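Long-range contacts in amidase (Bacillus anthracis, PDB 5EWQ), which probably hydrolyses carboxylic acid amides to the acid and ammonia: residues S63-T68 and A99-D103; K19-L23 and V88-N92; N354-D358 and T427-A432. All coordinates share one frame; numbering follows the deposited sequence.

Interaction 1 (S63-T68 and A99-D103)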
loop_
_atom_site.group_PDB
_atom_site.type_symbol
_atom_site.label_atom_id
_atom_site.label_comp_id
_atom_site.label_asym_id
_atom_site.label_seq_id
_atom_site.Cartn_x
_atom_site.Cartn_y
_atom_site.Cartn_z
ATOM N N SER A 63 -21.975 -15.162 2.625
ATOM C CA SER A 63 -22.552 -13.824 2.604
ATOM C C SER A 63 -21.504 -12.793 3.012
ATOM O O SER A 63 -20.403 -13.150 3.434
ATOM C CB SER A 63 -23.769 -13.743 3.527
ATOM O OG SER A 63 -23.408 -13.998 4.873
ATOM N N TYR A 64 -21.847 -11.516 2.883
ATOM C CA TYR A 64 -20.932 -10.440 3.246
ATOM C C TYR A 64 -20.706 -10.388 4.753
ATOM O O TYR A 64 -19.609 -10.074 5.214
ATOM C CB TYR A 64 -21.462 -9.096 2.746
ATOM C CG TYR A 64 -21.389 -8.935 1.245
ATOM C CD1 TYR A 64 -20.244 -9.292 0.544
ATOM C CD2 TYR A 64 -22.468 -8.436 0.526
ATOM C CE1 TYR A 64 -20.172 -9.148 -0.827
ATOM C CE2 TYR A 64 -22.407 -8.291 -0.846
ATOM C CZ TYR A 64 -21.257 -8.649 -1.517
ATOM O OH TYR A 64 -21.190 -8.505 -2.885
ATOM N N GLU A 65 -21.750 -10.700 5.515
ATOM C CA GLU A 65 -21.655 -10.728 6.969
ATOM C C GLU A 65 -20.709 -11.834 7.425
ATOM O O GLU A 65 -19.913 -11.645 8.346
ATOM C CB GLU A 65 -23.037 -10.920 7.595
ATOM C CG GLU A 65 -23.034 -10.932 9.114
ATOM C CD GLU A 65 -24.413 -11.165 9.697
ATOM O OE1 GLU A 65 -24.534 -11.198 10.940
ATOM O OE2 GLU A 65 -25.375 -11.314 8.915
ATOM N N GLU A 66 -20.801 -12.987 6.770
ATOM C CA GLU A 66 -19.917 -14.109 7.062
ATOM C C GLU A 66 -18.483 -13.791 6.660
ATOM O O GLU A 66 -17.539 -14.129 7.374
ATOM C CB GLU A 66 -20.392 -15.373 6.344
ATOM C CG GLU A 66 -21.674 -15.966 6.898
ATOM C CD GLU A 66 -22.140 -17.173 6.108
ATOM O OE1 GLU A 66 -22.564 -16.997 4.947
ATOM O OE2 GLU A 66 -22.077 -18.298 6.646
ATOM N N LEU A 67 -18.330 -13.140 5.510
ATOM C CA LEU A 67 -17.015 -12.768 5.000
ATOM C C LEU A 67 -16.301 -11.822 5.958
ATOM O O LEU A 67 -15.106 -11.968 6.214
ATOM C CB LEU A 67 -17.142 -12.121 3.619
ATOM C CG LEU A 67 -15.839 -11.684 2.949
ATOM C CD1 LEU A 67 -14.931 -12.878 2.715
ATOM C CD2 LEU A 67 -16.124 -10.961 1.643
ATOM N N THR A 68 -17.044 -10.856 6.487
ATOM C CA THR A 68 -16.493 -9.898 7.436
ATOM C C THR A 68 -16.149 -10.583 8.755
ATOM O O THR A 68 -15.138 -10.266 9.385
ATOM C CB THR A 68 -17.476 -8.738 7.696
ATOM O OG1 THR A 68 -17.811 -8.107 6.454
ATOM C CG2 THR A 68 -16.863 -7.708 8.633
ATOM N N ALA A 99 -22.089 -4.478 6.706
ATOM C CA ALA A 99 -22.031 -5.710 5.923
ATOM C C ALA A 99 -23.416 -6.321 5.731
ATOM O O ALA A 99 -23.758 -6.765 4.635
ATOM C CB ALA A 99 -21.102 -6.714 6.585
ATOM N N ARG A 100 -24.205 -6.344 6.801
ATOM C CA ARG A 100 -25.553 -6.899 6.745
ATOM C C ARG A 100 -26.446 -6.073 5.828
ATOM O O ARG A 100 -27.293 -6.614 5.118
ATOM C CB ARG A 100 -26.168 -6.974 8.145
ATOM C CG ARG A 100 -25.395 -7.842 9.125
ATOM C CD ARG A 100 -26.146 -7.991 10.440
ATOM N NE ARG A 100 -25.346 -8.669 11.457
ATOM C CZ ARG A 100 -24.774 -8.058 12.491
ATOM N NH1 ARG A 100 -24.919 -6.749 12.652
ATOM N NH2 ARG A 100 -24.063 -8.755 13.366
ATOM N N LYS A 101 -26.250 -4.758 5.846
ATOM C CA LYS A 101 -27.030 -3.853 5.010
ATOM C C LYS A 101 -26.688 -4.046 3.536
ATOM O O LYS A 101 -27.535 -3.863 2.661
ATOM C CB LYS A 101 -26.795 -2.400 5.426
ATOM C CG LYS A 101 -27.689 -1.397 4.714
ATOM C CD LYS A 101 -27.459 0.017 5.226
ATOM C CE LYS A 101 -28.374 1.009 4.527
ATOM N NZ LYS A 101 -28.179 2.398 5.027
ATOM N N LEU A 102 -25.441 -4.420 3.267
ATOM C CA LEU A 102 -25.001 -4.692 1.904
ATOM C C LEU A 102 -25.512 -6.049 1.432
ATOM O O LEU A 102 -25.583 -6.311 0.232
ATOM C CB LEU A 102 -23.476 -4.632 1.808
ATOM C CG LEU A 102 -22.853 -3.244 1.973
ATOM C CD1 LEU A 102 -21.340 -3.339 2.085
ATOM C CD2 LEU A 102 -23.253 -2.335 0.820
ATOM N N ASP A 103 -25.863 -6.908 2.383
ATOM C CA ASP A 103 -26.461 -8.200 2.066
ATOM C C ASP A 103 -27.937 -8.042 1.725
ATOM O O ASP A 103 -28.462 -8.736 0.853
ATOM C CB ASP A 103 -26.294 -9.177 3.233
ATOM C CG ASP A 103 -24.963 -9.901 3.202
ATOM O OD1 ASP A 103 -24.485 -10.219 2.094
ATOM O OD2 ASP A 103 -24.397 -10.155 4.286
#
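D103, near the end of helix 95-104, reaches across to the start of helix 64-79 and takes the backbone N-H groups of Y64 and E65 with its carboxylate. Both helices belong to the α/β amidase fold, whose mixed central sheet has strand 88-91 at one edge. That strand lies between them in sequence. The two short helical segments run nearly antiparallel, at 153°, with their axes 8.5 Å apart at closest approach.

The hydrogen bonds to D103 form a two-pronged grip: Y64 N donates to OD1 at 3.0 Å and E65 N to OD2, also at 3.0 Å. Each oxygen uses its syn lone pair. The negative group thus sits at the amino end of helix 64-79, where it would be expected to interact favourably with the helix dipole. S63 supplies the N-cap, its OG accepting a weak bond from E66 N.

One salt bridge lies to the side of this grip. E65 swings CG away from its own amide nitrogen (chi1 -179°) and stays extended beyond, which brings OE1 to 2.7 Å from R100 NE. OE1 is in the guanidinium plane at its edge, but NE comes to OE1 from above the carboxylate, the two flat groups being almost perpendicular.

The remaining contacts are apolar or involve the ring. A99 CB packs against the turn of the first helix, 4.1 Å from E65 CA and close to the T68 hydroxyl. The planes of the Y64 ring and the D103 carboxylate are nearly parallel (12° apart) but offset, OD1 approaching the ring obliquely. The Y64 hydroxyl is bonded to Q54 on helix 50-58. Y64 CD2 is 4.1 Å from L102 CB, while L102 O, which also accepts from Y115 OH, lies at the ring edge, 3.8 Å from Y64 CD2.

Interaction 2 (K19-L23 and V88-N92)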
loop_
_atom_site.group_PDB
_atom_site.type_symbol
_atom_site.label_atom_id
_atom_site.label_comp_id
_atom_site.label_asym_id
_atom_site.label_seq_id
_atom_site.Cartn_x
_atom_site.Cartn_y
_atom_site.Cartn_z
ATOM N N LYS A 19 -3.708 -3.099 22.746
ATOM C CA LYS A 19 -4.243 -4.278 22.077
ATOM C C LYS A 19 -5.771 -4.280 22.052
ATOM O O LYS A 19 -6.384 -4.814 21.128
ATOM C CB LYS A 19 -3.723 -5.548 22.755
ATOM C CG LYS A 19 -4.027 -6.825 21.994
ATOM C CD LYS A 19 -2.758 -7.607 21.702
ATOM C CE LYS A 19 -2.096 -8.090 22.982
ATOM N NZ LYS A 19 -0.904 -8.934 22.701
ATOM N N GLU A 20 -6.381 -3.668 23.063
ATOM C CA GLU A 20 -7.836 -3.645 23.176
ATOM C C GLU A 20 -8.480 -2.669 22.193
ATOM O O GLU A 20 -9.704 -2.613 22.075
ATOM C CB GLU A 20 -8.253 -3.295 24.606
ATOM C CG GLU A 20 -7.896 -4.362 25.627
ATOM C CD GLU A 20 -8.600 -5.681 25.364
ATOM O OE1 GLU A 20 -9.748 -5.661 24.871
ATOM O OE2 GLU A 20 -8.002 -6.740 25.648
ATOM N N ARG A 21 -7.652 -1.903 21.493
ATOM C CA ARG A 21 -8.133 -0.988 20.464
ATOM C C ARG A 21 -8.724 -1.765 19.292
ATOM O O ARG A 21 -9.656 -1.306 18.631
ATOM C CB ARG A 21 -6.997 -0.080 19.987
ATOM C CG ARG A 21 -7.356 0.827 18.820
ATOM C CD ARG A 21 -6.158 1.653 18.375
ATOM N NE ARG A 21 -5.817 2.693 19.338
ATOM C CZ ARG A 21 -6.271 3.941 19.276
ATOM N NH1 ARG A 21 -7.086 4.302 18.294
ATOM N NH2 ARG A 21 -5.910 4.827 20.195
ATOM N N VAL A 22 -8.177 -2.951 19.048
ATOM C CA VAL A 22 -8.599 -3.789 17.933
ATOM C C VAL A 22 -9.525 -4.915 18.392
ATOM O O VAL A 22 -10.522 -5.217 17.736
ATOM C CB VAL A 22 -7.379 -4.392 17.203
ATOM C CG1 VAL A 22 -7.817 -5.393 16.145
ATOM C CG2 VAL A 22 -6.539 -3.287 16.583
ATOM N N LEU A 23 -9.197 -5.520 19.530
ATOM C CA LEU A 23 -9.938 -6.675 20.031
ATOM C C LEU A 23 -11.376 -6.346 20.425
ATOM O O LEU A 23 -12.297 -7.096 20.103
ATOM C CB LEU A 23 -9.207 -7.290 21.227
ATOM C CG LEU A 23 -7.869 -7.964 20.921
ATOM C CD1 LEU A 23 -7.261 -8.542 22.189
ATOM C CD2 LEU A 23 -8.047 -9.044 19.866
ATOM N N VAL A 88 -2.786 -4.360 12.246
ATOM C CA VAL A 88 -4.044 -3.624 12.236
ATOM C C VAL A 88 -4.090 -2.596 13.361
ATOM O O VAL A 88 -3.926 -2.938 14.532
ATOM C CB VAL A 88 -5.248 -4.572 12.368
ATOM C CG1 VAL A 88 -6.545 -3.783 12.387
ATOM C CG2 VAL A 88 -5.249 -5.584 11.234
ATOM N N THR A 89 -4.311 -1.336 12.999
ATOM C CA THR A 89 -4.400 -0.265 13.984
ATOM C C THR A 89 -5.836 -0.043 14.437
ATOM O O THR A 89 -6.100 0.123 15.627
ATOM C CB THR A 89 -3.848 1.065 13.436
ATOM O OG1 THR A 89 -4.464 1.358 12.175
ATOM C CG2 THR A 89 -2.343 0.987 13.255
ATOM N N GLU A 90 -6.761 -0.042 13.486
ATOM C CA GLU A 90 -8.152 0.255 13.793
ATOM C C GLU A 90 -9.109 -0.754 13.170
ATOM O O GLU A 90 -8.822 -1.338 12.125
ATOM C CB GLU A 90 -8.506 1.665 13.316
ATOM C CG GLU A 90 -9.414 2.423 14.264
ATOM C CD GLU A 90 -8.696 2.854 15.529
ATOM O OE1 GLU A 90 -9.342 2.889 16.599
ATOM O OE2 GLU A 90 -7.487 3.161 15.451
ATOM N N ILE A 91 -10.248 -0.955 13.825
ATOM C CA ILE A 91 -11.301 -1.820 13.308
ATOM C C ILE A 91 -12.637 -1.092 13.341
ATOM O O ILE A 91 -13.021 -0.537 14.369
ATOM C CB ILE A 91 -11.414 -3.132 14.114
ATOM C CG1 ILE A 91 -10.220 -4.042 13.823
ATOM C CG2 ILE A 91 -12.710 -3.858 13.782
ATOM C CD1 ILE A 91 -10.172 -4.548 12.398
ATOM N N ASN A 92 -13.334 -1.083 12.210
ATOM C CA ASN A 92 -14.660 -0.484 12.127
ATOM C C ASN A 92 -15.641 -1.220 13.034
ATOM O O ASN A 92 -15.908 -2.404 12.831
ATOM C CB ASN A 92 -15.160 -0.495 10.680
ATOM C CG ASN A 92 -16.371 0.399 10.464
ATOM O OD1 ASN A 92 -17.119 0.698 11.395
ATOM N ND2 ASN A 92 -16.571 0.827 9.222
#
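R21 and V22 of helix 20-28 lie against a classic beta bulge in strand 88-91, the outermost strand at one edge of the central sheet, where T89 and E90 together lie opposite the single residue K165 of the neighbouring strand 161-166. The two methyls of V22 divide the work. V22 CG1, trans to its own amide nitrogen (chi1 173°), meets I91 CG1 at 3.6 Å, the two side chains crossing at about a right angle. V22 CG2 comes against the V88 carbonyl oxygen, 3.3 Å away, and approaches V88 CG1 at 4.2 Å. I75 of helix 64-79 also touches V22, V88 and I91, adding to this apolar layer.

R21 runs past the T89 carbonyl to the carboxylate of E90, whose own chain bends back toward the helix. R21 NH1 donates to both oxygens of E90, to OE2 at 3.1 Å and OE1 at 3.2 Å, each through its syn lone pair, with the two flat groups turned 81° apart. D18 pairs with R21 NE and D142 with NH2. One guanidinium shared among three carboxylates is consistent with E90 remaining charged and with a firmly oriented R21 that ties the N-terminal helix to the bulge.

Interaction 3 (N354-D358 and T427-A432)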
loop_
_atom_site.group_PDB
_atom_site.type_symbol
_atom_site.label_atom_id
_atom_site.label_comp_id
_atom_site.label_asym_id
_atom_site.label_seq_id
_atom_site.Cartn_x
_atom_site.Cartn_y
_atom_site.Cartn_z
ATOM N N ASN A 354 21.146 7.534 -11.224
ATOM C CA ASN A 354 20.509 8.426 -10.265
ATOM C C ASN A 354 21.322 9.699 -10.056
ATOM O O ASN A 354 21.971 9.870 -9.025
ATOM C CB ASN A 354 20.303 7.714 -8.927
ATOM C CG ASN A 354 19.477 6.449 -9.060
ATOM O OD1 ASN A 354 18.614 6.346 -9.930
ATOM N ND2 ASN A 354 19.741 5.477 -8.195
ATOM N N GLY A 355 21.284 10.588 -11.042
ATOM C CA GLY A 355 22.027 11.832 -10.973
ATOM C C GLY A 355 21.130 13.053 -11.004
ATOM O O GLY A 355 20.266 13.179 -11.871
ATOM N N GLY A 356 21.331 13.955 -10.048
ATOM C CA GLY A 356 20.569 15.188 -9.986
ATOM C C GLY A 356 19.138 14.995 -9.522
ATOM O O GLY A 356 18.359 15.947 -9.480
ATOM N N VAL A 357 18.791 13.761 -9.174
ATOM C CA VAL A 357 17.450 13.448 -8.699
ATOM C C VAL A 357 17.424 13.392 -7.174
ATOM O O VAL A 357 17.776 12.379 -6.572
ATOM C CB VAL A 357 16.944 12.111 -9.273
ATOM C CG1 VAL A 357 15.511 11.852 -8.839
ATOM C CG2 VAL A 357 17.051 12.117 -10.790
ATOM N N ASP A 358 17.007 14.493 -6.559
ATOM C CA ASP A 358 16.996 14.604 -5.104
ATOM C C ASP A 358 15.715 14.029 -4.509
ATOM O O ASP A 358 14.664 14.032 -5.150
ATOM C CB ASP A 358 17.164 16.067 -4.685
ATOM C CG ASP A 358 17.132 16.252 -3.181
ATOM O OD1 ASP A 358 18.209 16.196 -2.550
ATOM O OD2 ASP A 358 16.029 16.452 -2.630
ATOM N N THR A 427 14.408 20.332 -11.442
ATOM C CA THR A 427 15.541 19.636 -12.041
ATOM C C THR A 427 15.442 18.125 -11.857
ATOM O O THR A 427 15.879 17.358 -12.714
ATOM C CB THR A 427 16.878 20.122 -11.449
ATOM O OG1 THR A 427 16.889 19.895 -10.034
ATOM C CG2 THR A 427 17.073 21.606 -11.721
ATOM N N SER A 428 14.863 17.702 -10.737
ATOM C CA SER A 428 14.738 16.281 -10.431
ATOM C C SER A 428 13.745 15.586 -11.357
ATOM O O SER A 428 14.006 14.485 -11.843
ATOM C CB SER A 428 14.317 16.083 -8.973
ATOM O OG SER A 428 15.285 16.614 -8.087
ATOM N N GLN A 429 12.608 16.233 -11.597
ATOM C CA GLN A 429 11.574 15.664 -12.455
ATOM C C GLN A 429 12.048 15.532 -13.897
ATOM O O GLN A 429 11.792 14.521 -14.550
ATOM C CB GLN A 429 10.301 16.513 -12.404
ATOM C CG GLN A 429 9.558 16.454 -11.078
ATOM C CD GLN A 429 8.210 17.146 -11.137
ATOM O OE1 GLN A 429 7.696 17.439 -12.217
ATOM N NE2 GLN A 429 7.630 17.411 -9.973
ATOM N N GLU A 430 12.741 16.553 -14.389
ATOM C CA GLU A 430 13.223 16.559 -15.765
ATOM C C GLU A 430 14.323 15.526 -15.988
ATOM O O GLU A 430 14.467 14.991 -17.086
ATOM C CB GLU A 430 13.726 17.954 -16.147
ATOM C CG GLU A 430 12.623 18.992 -16.274
ATOM C CD GLU A 430 13.153 20.371 -16.614
ATOM O OE1 GLU A 430 14.314 20.668 -16.261
ATOM O OE2 GLU A 430 12.410 21.157 -17.240
ATOM N N ASN A 431 15.097 15.247 -14.943
ATOM C CA ASN A 431 16.154 14.243 -15.024
ATOM C C ASN A 431 15.596 12.825 -15.040
ATOM O O ASN A 431 15.962 12.013 -15.891
ATOM C CB ASN A 431 17.132 14.401 -13.858
ATOM C CG ASN A 431 18.010 15.629 -13.994
ATOM O OD1 ASN A 431 17.717 16.531 -14.776
ATOM N ND2 ASN A 431 19.093 15.669 -13.228
ATOM N N ALA A 432 14.707 12.536 -14.095
ATOM C CA ALA A 432 14.124 11.206 -13.963
ATOM C C ALA A 432 13.247 10.852 -15.160
ATOM O O ALA A 432 13.278 9.723 -15.650
ATOM C CB ALA A 432 13.322 11.109 -12.675
#
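The backbone of V357 comes up against S428, their CA atoms 4.3 Å apart, as the loop of residues 354-358 passes along helix 418-437 in an irregular conformation that includes a positive phi of 74° at G356. Two bonds pin the loop, one at each end of this short run, and each joins a loop backbone atom to a helix side chain, S428 and N431 standing about one turn apart. At the earlier end, N431 ND2 donates to the G355 carbonyl oxygen at 3.1 Å. The acceptor lies close to the amide plane of N431, while the donor stands 23° from the carbonyl plane. The same N431 ND2 is 3.6 Å from G356 CA, where the glycine brings the chain close to the amide.

At the later end, D358 N donates to S428 OG at 3.1 Å. With OG beside its own backbone N (chi1 -61°), S428 also bonds the V424 carbonyl one helical turn back, so its hydroxyl links the helix backbone to the loop. This loop joins strand 345-347, the edge strand of the central sheet remote from strand 88-91, to helix 360-377; D358 OD2 accepts from T362 N in that next helix.

Between the two bonds V357 supplies the apolar contact. V357 CG2 is 3.8 Å from N431 CB, the two side chains running past each other in opposite directions, and V357 CG2 also reaches A432 CB at 4.3 Å. L457 and L458 of helix 457-462 touch V357 too, so it packs against that helix as well as helix 418-437.

From the N terminus, helix 20-28 is the first element used: interaction 2 brings it onto strand 88-91, closing a loop whose intervening residues are largely helical. Before that loop closes, residues 63-68 open interaction 1, which ends at 99-103 just beyond the strand. The two therefore cross along the chain, and together they tie helices 20-28, 64-79 and 95-104 near the edge of the sheet formed by strand 88-91. The centres of interactions 1 and 2 are about 20 Å apart, without touching. Interaction 3 follows in series, joining the loop after strand 345-347, at the other edge, to helix 418-437. The centres of interactions 1 and 3 lie about 48 Å apart, across the centre of the chain.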